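Local coordinates for protein transcriptional regulator (Vibrio virus VP882, PDB 7DWM) that binds the small signalling molecule 3,5-dimethylpyrazin-2-ol in a PAS-type domain and, as a LuxR-family transcriptional regulator, probably binds DNA, at residues A[65-74]-A[91-99]; A[26-37]-A[118-126]. One frame throughout, in Å; residues are numbered along the deposited sequence.

Contact 1: residues A[65-74]-A[91-99]; sequences CETAAFADSF and LDVHPYANG. With A1U (3,5-dimethylpyrazin-2-ol), chain C.
His94, on strand 91-96, points into the short helical segment 65-74 and is met there by three side chains. Its edge is directed at the face of Phe70 in an offset edge-to-face pair, ring centroids 5.6 Å apart and planes at 71°. Thr67 CG2 lies over one face of the imidazole, and Phe74 turns its edge toward NE2, with CZ 3.7 Å from that nitrogen. His94 CG stands anti to its own carbonyl carbon (chi1 -72°), which swings the ring across to residues 65-74, while ND1 hydrogen-bonds Gln232 OE1, just before strand 233-236. Thr67 CG2 also reaches Tyr96, 3.6 Å from CE1; a short beta-branched residue can thus touch both imidazole and phenol with one methyl. Phe74 lays one face on the bound pyrazine, NAA over the ring centre, while CZ comes 3.3 Å from ligand atom CAB. Glu66 CB packs on Pro95 CG at 3.7 Å, and Cys65 SG rests near the Pro95 carbonyl. Tyr96 OH donates to Asp92 O at 3.1 Å from above the carbonyl plane, fixing the phenol beside ligand methyl CAG. The chemistry implies a largely aromatic wall for a flat heteroaromatic ligand, plus the Asp92 carboxylate, whose OD2 lies close to CAB and NAA.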
loop_
_atom_site.group_PDB
_atom_site.type_symbol
_atom_site.label_atom_id
_atom_site.label_comp_id
_atom_site.label_asym_id
_atom_site.label_seq_id
_atom_site.Cartn_x
_atom_site.Cartn_y
_atom_site.Cartn_z
ATOM N N CYS A 65 10.157 -2.588 -25.668
ATOM C CA CYS A 65 9.605 -1.696 -24.648
ATOM C C CYS A 65 10.720 -0.960 -23.937
ATOM O O CYS A 65 11.836 -1.466 -23.812
ATOM C CB CYS A 65 8.738 -2.436 -23.616
ATOM S SG CYS A 65 7.891 -1.288 -22.510
ATOM N N GLU A 66 10.386 0.237 -23.461
ATOM C CA GLU A 66 11.372 1.156 -22.908
ATOM C C GLU A 66 11.896 0.683 -21.562
ATOM O O GLU A 66 12.953 1.157 -21.122
ATOM C CB GLU A 66 10.763 2.556 -22.764
ATOM C CG GLU A 66 10.151 3.103 -24.042
ATOM C CD GLU A 66 10.998 4.180 -24.690
ATOM O OE1 GLU A 66 10.502 4.823 -25.639
ATOM O OE2 GLU A 66 12.154 4.380 -24.255
ATOM N N THR A 67 11.161 -0.224 -20.901
ATOM C CA THR A 67 11.629 -0.845 -19.670
ATOM C C THR A 67 13.089 -1.247 -19.756
ATOM O O THR A 67 13.822 -1.123 -18.769
ATOM C CB THR A 67 10.770 -2.069 -19.352
ATOM O OG1 THR A 67 10.432 -2.756 -20.557
ATOM C CG2 THR A 67 9.486 -1.645 -18.651
ATOM N N ALA A 68 13.537 -1.701 -20.928
ATOM C CA ALA A 68 14.890 -2.228 -21.070
ATOM C C ALA A 68 15.956 -1.223 -20.651
ATOM O O ALA A 68 17.037 -1.620 -20.193
ATOM C CB ALA A 68 15.134 -2.676 -22.514
ATOM N N ALA A 69 15.682 0.077 -20.793
ATOM C CA ALA A 69 16.685 1.068 -20.418
ATOM C C ALA A 69 17.027 1.011 -18.935
ATOM O O ALA A 69 18.135 1.402 -18.551
ATOM C CB ALA A 69 16.208 2.473 -20.789
ATOM N N PHE A 70 16.111 0.520 -18.102
ATOM C CA PHE A 70 16.364 0.334 -16.682
ATOM C C PHE A 70 16.584 -1.126 -16.321
ATOM O O PHE A 70 16.614 -1.463 -15.131
ATOM C CB PHE A 70 15.210 0.911 -15.861
ATOM C CG PHE A 70 15.209 2.405 -15.799
ATOM C CD1 PHE A 70 15.790 3.064 -14.730
ATOM C CD2 PHE A 70 14.639 3.153 -16.814
ATOM C CE1 PHE A 70 15.795 4.442 -14.671
ATOM C CE2 PHE A 70 14.643 4.531 -16.760
ATOM C CZ PHE A 70 15.222 5.176 -15.689
ATOM N N ALA A 71 16.761 -1.990 -17.326
ATOM C CA ALA A 71 17.017 -3.401 -17.071
ATOM C C ALA A 71 18.144 -3.561 -16.065
ATOM O O ALA A 71 17.993 -4.243 -15.044
ATOM C CB ALA A 71 17.357 -4.111 -18.381
ATOM N N ASP A 72 19.264 -2.880 -16.322
ATOM C CA ASP A 72 20.385 -2.826 -15.397
ATOM C C ASP A 72 19.906 -2.666 -13.958
ATOM O O ASP A 72 20.108 -3.551 -13.117
ATOM C CB ASP A 72 21.309 -1.673 -15.820
ATOM C CG ASP A 72 22.331 -1.308 -14.764
ATOM O OD1 ASP A 72 23.529 -1.581 -14.986
ATOM O OD2 ASP A 72 21.952 -0.712 -13.733
ATOM N N SER A 73 19.154 -1.604 -13.680
ATOM C CA SER A 73 18.854 -1.324 -12.284
ATOM C C SER A 73 17.825 -2.310 -11.744
ATOM O O SER A 73 17.887 -2.674 -10.561
ATOM C CB SER A 73 18.354 0.113 -12.128
ATOM O OG SER A 73 16.943 0.155 -12.061
ATOM N N PHE A 74 16.965 -2.842 -12.624
ATOM C CA PHE A 74 16.116 -3.960 -12.231
ATOM C C PHE A 74 16.952 -5.057 -11.591
ATOM O O PHE A 74 16.727 -5.436 -10.433
ATOM C CB PHE A 74 15.372 -4.521 -13.444
ATOM C CG PHE A 74 14.359 -3.584 -14.048
ATOM C CD1 PHE A 74 14.052 -2.368 -13.459
ATOM C CD2 PHE A 74 13.692 -3.942 -15.210
ATOM C CE1 PHE A 74 13.108 -1.521 -14.027
ATOM C CE2 PHE A 74 12.749 -3.105 -15.782
ATOM C CZ PHE A 74 12.457 -1.891 -15.191
ATOM N N LEU A 91 8.524 0.929 -7.048
ATOM C CA LEU A 91 7.716 1.843 -7.833
ATOM C C LEU A 91 8.343 1.950 -9.211
ATOM O O LEU A 91 9.444 2.495 -9.360
ATOM C CB LEU A 91 7.635 3.211 -7.155
ATOM C CG LEU A 91 7.007 4.379 -7.941
ATOM C CD1 LEU A 91 5.542 4.111 -8.257
ATOM C CD2 LEU A 91 7.161 5.687 -7.178
ATOM N N ASP A 92 7.655 1.424 -10.214
ATOM C CA ASP A 92 8.106 1.430 -11.599
ATOM C C ASP A 92 7.139 2.291 -12.398
ATOM O O ASP A 92 6.016 1.875 -12.691
ATOM C CB ASP A 92 8.159 0.001 -12.139
ATOM C CG ASP A 92 9.540 -0.642 -12.014
ATOM O OD1 ASP A 92 10.491 -0.227 -12.700
ATOM O OD2 ASP A 92 9.696 -1.592 -11.246
ATOM N N VAL A 93 7.565 3.496 -12.746
ATOM C CA VAL A 93 6.779 4.371 -13.602
ATOM C C VAL A 93 7.429 4.358 -14.977
ATOM O O VAL A 93 8.579 4.798 -15.141
ATOM C CB VAL A 93 6.680 5.790 -13.027
ATOM C CG1 VAL A 93 5.835 6.659 -13.937
ATOM C CG2 VAL A 93 6.076 5.739 -11.631
ATOM N N HIS A 94 6.694 3.850 -15.966
ATOM C CA HIS A 94 7.310 3.545 -17.250
ATOM C C HIS A 94 6.326 3.772 -18.381
ATOM O O HIS A 94 5.114 3.607 -18.194
ATOM C CB HIS A 94 7.807 2.093 -17.304
ATOM C CG HIS A 94 9.020 1.834 -16.472
ATOM N ND1 HIS A 94 10.286 2.218 -16.856
ATOM C CD2 HIS A 94 9.161 1.222 -15.275
ATOM C CE1 HIS A 94 11.155 1.860 -15.928
ATOM N NE2 HIS A 94 10.499 1.250 -14.959
ATOM N N PRO A 95 6.813 4.132 -19.570
ATOM C CA PRO A 95 5.986 4.094 -20.789
ATOM C C PRO A 95 5.849 2.662 -21.304
ATOM O O PRO A 95 6.510 2.219 -22.244
ATOM C CB PRO A 95 6.768 4.989 -21.752
ATOM C CG PRO A 95 8.189 4.799 -21.344
ATOM C CD PRO A 95 8.179 4.612 -19.845
ATOM N N TYR A 96 4.962 1.909 -20.659
ATOM C CA TYR A 96 4.738 0.525 -21.029
ATOM C C TYR A 96 4.078 0.450 -22.407
ATOM O O TYR A 96 3.672 1.460 -22.992
ATOM C CB TYR A 96 3.887 -0.174 -19.968
ATOM C CG TYR A 96 4.536 -0.211 -18.598
ATOM C CD1 TYR A 96 5.675 -0.971 -18.367
ATOM C CD2 TYR A 96 4.010 0.517 -17.538
ATOM C CE1 TYR A 96 6.271 -1.006 -17.118
ATOM C CE2 TYR A 96 4.600 0.490 -16.289
ATOM C CZ TYR A 96 5.729 -0.274 -16.084
ATOM O OH TYR A 96 6.319 -0.303 -14.843
ATOM N N ALA A 97 3.958 -0.779 -22.915
ATOM C CA ALA A 97 3.534 -1.018 -24.291
ATOM C C ALA A 97 2.197 -0.374 -24.644
ATOM O O ALA A 97 1.879 -0.277 -25.835
ATOM C CB ALA A 97 3.459 -2.523 -24.553
ATOM N N ASN A 98 1.413 0.067 -23.665
ATOM C CA ASN A 98 0.143 0.732 -23.937
ATOM C C ASN A 98 0.024 2.028 -23.148
ATOM O O ASN A 98 -1.023 2.329 -22.565
ATOM C CB ASN A 98 -1.039 -0.190 -23.651
ATOM C CG ASN A 98 -2.214 0.076 -24.577
ATOM O OD1 ASN A 98 -2.581 1.226 -24.815
ATOM N ND2 ASN A 98 -2.804 -0.989 -25.110
ATOM N N GLY A 99 1.092 2.813 -23.115
ATOM C CA GLY A 99 1.085 4.113 -22.480
ATOM C C GLY A 99 1.857 4.122 -21.172
ATOM O O GLY A 99 2.349 3.103 -20.688
HETATM C CAB A1U C . 10.142 -3.718 -13.703
HETATM C CAC A1U C . 9.478 -4.423 -14.737
HETATM C CAE A1U C . 10.469 -6.409 -13.982
HETATM C CAF A1U C . 11.090 -5.625 -12.987
HETATM C CAG A1U C . 8.584 -3.676 -15.689
HETATM C CAH A1U C . 10.671 -7.889 -14.098
HETATM N NAA A1U C . 10.971 -4.310 -12.803
HETATM N NAD A1U C . 9.660 -5.771 -14.850
HETATM O OAI A1U C . 11.926 -6.334 -12.103
#

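Contact 2: residues A[26-37]-A[118-126]. With A1U (3,5-dimethylpyrazin-2-ol), chain C.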
loop_
_atom_site.group_PDB
_atom_site.type_symbol
_atom_site.label_atom_id
_atom_site.label_comp_id
_atom_site.label_asym_id
_atom_site.label_seq_id
_atom_site.Cartn_x
_atom_site.Cartn_y
_atom_site.Cartn_z
ATOM N N ASP A 26 -2.717 -9.956 -12.812
ATOM C CA ASP A 26 -1.526 -9.179 -12.523
ATOM C C ASP A 26 -0.324 -9.717 -13.294
ATOM O O ASP A 26 -0.227 -10.920 -13.551
ATOM C CB ASP A 26 -1.212 -9.226 -11.032
ATOM C CG ASP A 26 -2.127 -8.350 -10.210
ATOM O OD1 ASP A 26 -1.961 -8.330 -8.971
ATOM O OD2 ASP A 26 -3.008 -7.685 -10.795
ATOM N N PRO A 27 0.600 -8.841 -13.684
ATOM C CA PRO A 27 1.906 -9.313 -14.158
ATOM C C PRO A 27 2.655 -10.063 -13.065
ATOM O O PRO A 27 3.028 -9.481 -12.040
ATOM C CB PRO A 27 2.622 -8.016 -14.557
ATOM C CG PRO A 27 1.520 -7.066 -14.880
ATOM C CD PRO A 27 0.405 -7.403 -13.930
ATOM N N TRP A 28 2.875 -11.358 -13.276
ATOM C CA TRP A 28 3.535 -12.222 -12.310
ATOM C C TRP A 28 4.705 -12.917 -12.991
ATOM O O TRP A 28 4.645 -13.230 -14.184
ATOM C CB TRP A 28 2.570 -13.286 -11.766
ATOM C CG TRP A 28 1.778 -12.927 -10.536
ATOM C CD1 TRP A 28 0.456 -12.589 -10.483
ATOM C CD2 TRP A 28 2.245 -12.925 -9.180
ATOM N NE1 TRP A 28 0.076 -12.360 -9.182
ATOM C CE2 TRP A 28 1.156 -12.560 -8.363
ATOM C CE3 TRP A 28 3.482 -13.182 -8.580
ATOM C CZ2 TRP A 28 1.266 -12.451 -6.979
ATOM C CZ3 TRP A 28 3.587 -13.077 -7.206
ATOM C CH2 TRP A 28 2.487 -12.712 -6.420
ATOM N N GLY A 29 5.769 -13.173 -12.239
ATOM C CA GLY A 29 6.861 -13.940 -12.824
ATOM C C GLY A 29 7.956 -14.213 -11.820
ATOM O O GLY A 29 7.914 -13.745 -10.681
ATOM N N ILE A 30 8.916 -15.038 -12.246
ATOM C CA ILE A 30 10.100 -15.360 -11.452
ATOM C C ILE A 30 11.318 -15.409 -12.372
ATOM O O ILE A 30 11.238 -15.853 -13.526
ATOM C CB ILE A 30 9.935 -16.675 -10.639
ATOM C CG1 ILE A 30 10.014 -17.943 -11.502
ATOM C CG2 ILE A 30 8.662 -16.675 -9.821
ATOM C CD1 ILE A 30 11.424 -18.436 -11.754
ATOM N N LYS A 31 12.446 -14.929 -11.865
ATOM C CA LYS A 31 13.716 -15.100 -12.560
ATOM C C LYS A 31 14.753 -15.662 -11.593
ATOM O O LYS A 31 14.496 -15.822 -10.399
ATOM C CB LYS A 31 14.196 -13.804 -13.218
ATOM C CG LYS A 31 14.167 -12.595 -12.348
ATOM C CD LYS A 31 13.612 -11.450 -13.154
ATOM C CE LYS A 31 13.703 -10.169 -12.391
ATOM N NZ LYS A 31 13.450 -8.996 -13.252
ATOM N N ASP A 32 15.941 -15.923 -12.129
ATOM C CA ASP A 32 16.983 -16.692 -11.468
ATOM C C ASP A 32 17.979 -15.763 -10.775
ATOM O O ASP A 32 17.782 -14.546 -10.697
ATOM C CB ASP A 32 17.662 -17.588 -12.507
ATOM C CG ASP A 32 18.511 -18.676 -11.894
ATOM O OD1 ASP A 32 19.715 -18.710 -12.212
ATOM O OD2 ASP A 32 17.982 -19.494 -11.108
ATOM N N THR A 33 19.068 -16.343 -10.261
ATOM C CA THR A 33 20.144 -15.582 -9.644
ATOM C C THR A 33 20.971 -14.828 -10.672
ATOM O O THR A 33 21.788 -13.985 -10.287
ATOM C CB THR A 33 21.052 -16.500 -8.821
ATOM O OG1 THR A 33 22.151 -15.742 -8.299
ATOM C CG2 THR A 33 21.598 -17.631 -9.684
ATOM N N LYS A 34 20.816 -15.141 -11.956
ATOM C CA LYS A 34 21.392 -14.352 -13.032
ATOM C C LYS A 34 20.388 -13.346 -13.587
ATOM O O LYS A 34 20.599 -12.797 -14.676
ATOM C CB LYS A 34 21.916 -15.272 -14.132
ATOM C CG LYS A 34 23.251 -15.923 -13.803
ATOM C CD LYS A 34 23.318 -17.349 -14.316
ATOM C CE LYS A 34 23.988 -17.412 -15.679
ATOM N NZ LYS A 34 23.988 -18.792 -16.239
ATOM N N SER A 35 19.313 -13.081 -12.839
ATOM C CA SER A 35 18.184 -12.250 -13.260
ATOM C C SER A 35 17.640 -12.643 -14.629
ATOM O O SER A 35 17.078 -11.805 -15.346
ATOM C CB SER A 35 18.564 -10.765 -13.255
ATOM O OG SER A 35 17.708 -10.020 -14.106
ATOM N N VAL A 36 17.789 -13.907 -15.013
ATOM C CA VAL A 36 17.262 -14.410 -16.274
ATOM C C VAL A 36 15.879 -15.007 -16.044
ATOM O O VAL A 36 15.672 -15.775 -15.097
ATOM C CB VAL A 36 18.223 -15.441 -16.888
ATOM C CG1 VAL A 36 17.885 -15.696 -18.327
ATOM C CG2 VAL A 36 19.658 -14.949 -16.776
ATOM N N PHE A 37 14.931 -14.657 -16.915
ATOM C CA PHE A 37 13.540 -15.076 -16.766
ATOM C C PHE A 37 13.416 -16.597 -16.773
ATOM O O PHE A 37 14.013 -17.269 -17.620
ATOM C CB PHE A 37 12.697 -14.504 -17.911
ATOM C CG PHE A 37 12.231 -13.093 -17.695
ATOM C CD1 PHE A 37 11.736 -12.348 -18.755
ATOM C CD2 PHE A 37 12.272 -12.515 -16.438
ATOM C CE1 PHE A 37 11.299 -11.048 -18.564
ATOM C CE2 PHE A 37 11.835 -11.220 -16.244
ATOM C CZ PHE A 37 11.352 -10.487 -17.307
ATOM N N ALA A 118 16.898 -19.463 -5.058
ATOM C CA ALA A 118 17.061 -19.774 -6.479
ATOM C C ALA A 118 16.997 -18.540 -7.359
ATOM O O ALA A 118 17.596 -18.527 -8.439
ATOM C CB ALA A 118 16.013 -20.778 -6.942
ATOM N N GLY A 119 16.297 -17.507 -6.908
ATOM C CA GLY A 119 16.141 -16.283 -7.662
ATOM C C GLY A 119 15.154 -15.368 -6.974
ATOM O O GLY A 119 15.207 -15.206 -5.753
ATOM N N THR A 120 14.227 -14.790 -7.730
ATOM C CA THR A 120 13.233 -13.885 -7.173
ATOM C C THR A 120 11.901 -14.082 -7.875
ATOM O O THR A 120 11.845 -14.517 -9.029
ATOM C CB THR A 120 13.646 -12.407 -7.303
ATOM O OG1 THR A 120 13.680 -12.033 -8.686
ATOM C CG2 THR A 120 15.014 -12.153 -6.685
ATOM N N ILE A 121 10.828 -13.751 -7.157
ATOM C CA ILE A 121 9.480 -13.647 -7.702
ATOM C C ILE A 121 9.118 -12.171 -7.718
ATOM O O ILE A 121 9.432 -11.439 -6.771
ATOM C CB ILE A 121 8.441 -14.444 -6.883
ATOM C CG1 ILE A 121 8.978 -15.815 -6.464
ATOM C CG2 ILE A 121 7.106 -14.558 -7.623
ATOM C CD1 ILE A 121 9.404 -15.868 -5.023
ATOM N N PHE A 122 8.483 -11.726 -8.798
ATOM C CA PHE A 122 8.031 -10.351 -8.918
ATOM C C PHE A 122 6.538 -10.338 -9.210
ATOM O O PHE A 122 6.034 -11.133 -10.021
ATOM C CB PHE A 122 8.814 -9.575 -10.003
ATOM C CG PHE A 122 8.637 -10.108 -11.399
ATOM C CD1 PHE A 122 9.589 -10.943 -11.958
ATOM C CD2 PHE A 122 7.539 -9.745 -12.167
ATOM C CE1 PHE A 122 9.436 -11.430 -13.241
ATOM C CE2 PHE A 122 7.379 -10.235 -13.446
ATOM C CZ PHE A 122 8.332 -11.073 -13.988
ATOM N N HIS A 123 5.842 -9.443 -8.507
ATOM C CA HIS A 123 4.412 -9.206 -8.641
ATOM C C HIS A 123 4.207 -7.732 -9.003
ATOM O O HIS A 123 4.536 -6.855 -8.176
ATOM C CB HIS A 123 3.666 -9.576 -7.361
ATOM C CG HIS A 123 2.187 -9.348 -7.428
ATOM N ND1 HIS A 123 1.417 -9.133 -6.305
ATOM C CD2 HIS A 123 1.336 -9.308 -8.481
ATOM C CE1 HIS A 123 0.155 -8.967 -6.663
ATOM N NE2 HIS A 123 0.080 -9.069 -7.978
ATOM N N GLY A 124 3.710 -7.473 -10.173
ATOM C CA GLY A 124 3.432 -6.117 -10.637
ATOM C C GLY A 124 1.960 -5.777 -10.456
ATOM O O GLY A 124 1.086 -6.560 -10.830
ATOM N N GLN A 125 1.706 -4.606 -9.878
ATOM C CA GLN A 125 0.346 -4.139 -9.632
ATOM C C GLN A 125 0.145 -2.769 -10.264
ATOM O O GLN A 125 0.920 -1.842 -10.009
ATOM C CB GLN A 125 0.049 -4.070 -8.129
ATOM C CG GLN A 125 0.435 -5.319 -7.352
ATOM C CD GLN A 125 -0.242 -5.392 -5.999
ATOM O OE1 GLN A 125 0.417 -5.529 -4.968
ATOM N NE2 GLN A 125 -1.567 -5.298 -5.994
ATOM N N ASP A 126 -0.902 -2.650 -11.082
ATOM C CA ASP A 126 -1.224 -1.401 -11.766
ATOM C C ASP A 126 -1.901 -0.444 -10.793
ATOM O O ASP A 126 -3.062 -0.638 -10.419
ATOM C CB ASP A 126 -2.116 -1.669 -12.974
ATOM C CG ASP A 126 -2.250 -0.459 -13.880
ATOM O OD1 ASP A 126 -3.006 -0.539 -14.870
ATOM O OD2 ASP A 126 -1.600 0.573 -13.604
HETATM C CAB A1U C . 10.142 -3.718 -13.703
HETATM C CAC A1U C . 9.478 -4.423 -14.737
HETATM C CAE A1U C . 10.469 -6.409 -13.982
HETATM C CAF A1U C . 11.090 -5.625 -12.987
HETATM C CAG A1U C . 8.584 -3.676 -15.689
HETATM C CAH A1U C . 10.671 -7.889 -14.098
HETATM N NAA A1U C . 10.971 -4.310 -12.803
HETATM N NAD A1U C . 9.660 -5.771 -14.850
HETATM O OAI A1U C . 11.926 -6.334 -12.103
#
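Trp28 and His123 face each other across neighbouring antiparallel strands, their rings in an offset stack with planes only 6° apart and centroids 3.9 Å apart. His123 CB adds a CH-pi contact over the six-membered ring of Trp28. With CG anti to the backbone N (chi1 180°), His123 extends toward Asp26, and its NE2 donates to Asp26 OD1, though the modelled length is doubtful. Beside Trp28, Ile121 CG2 packs at the indole edge and against Ile30 CG2; Ile30 and Ile121 continue the face that Trp28 and His123 begin. These strands, 28-32 and 119-126, adjoin in the antiparallel sheet of the PAS fold, with Gly29-Phe122 and Lys31-Thr120 as the hydrogen-bonded pairs. On the pocket face, Gly29 lets the Phe122 ring lie flat on the backbone: Gly29 CA is 3.7 Å from the ring centroid, and ligand methyl CAH covers the opposite face. Lys31 NZ sends a weak hydrogen bond to ligand OAI at 3.3 Å; the same ammonium also forms salt bridges with Asp60 and Asp78, a double role that suits lysine. Toward the turn from Asp32 to Ser35 solvent gains access: Asp32 is partly exposed, and the side chain of exposed Thr33 comes no nearer than CB, 4.0 Å from Ala118 O.

How the contacts relate
Contacts 1 and 2 form different walls of one pocket. Their centres lie 14 Å apart and their nearest atoms about 5 Å apart, so they do not touch directly; the bound 3,5-dimethylpyrazin-2-ol bridges the gap. Segment 65-74 belongs to the stretch of chain between the two strands of contact 2, as does 91-99, and both contacts reach the same antiparallel sheet. Contact 1 supplies Thr67, Phe74, Asp92 and Tyr96, and contact 2 supplies Lys31 and Phe122. The ligand's two methyls are shared out: CAG faces contact 1 and CAH faces contact 2. Phe44, Asp60, Phe105 and Lys107 complete the pocket, and Asp60 touches both sides, packing on Phe74 and pairing with Lys31.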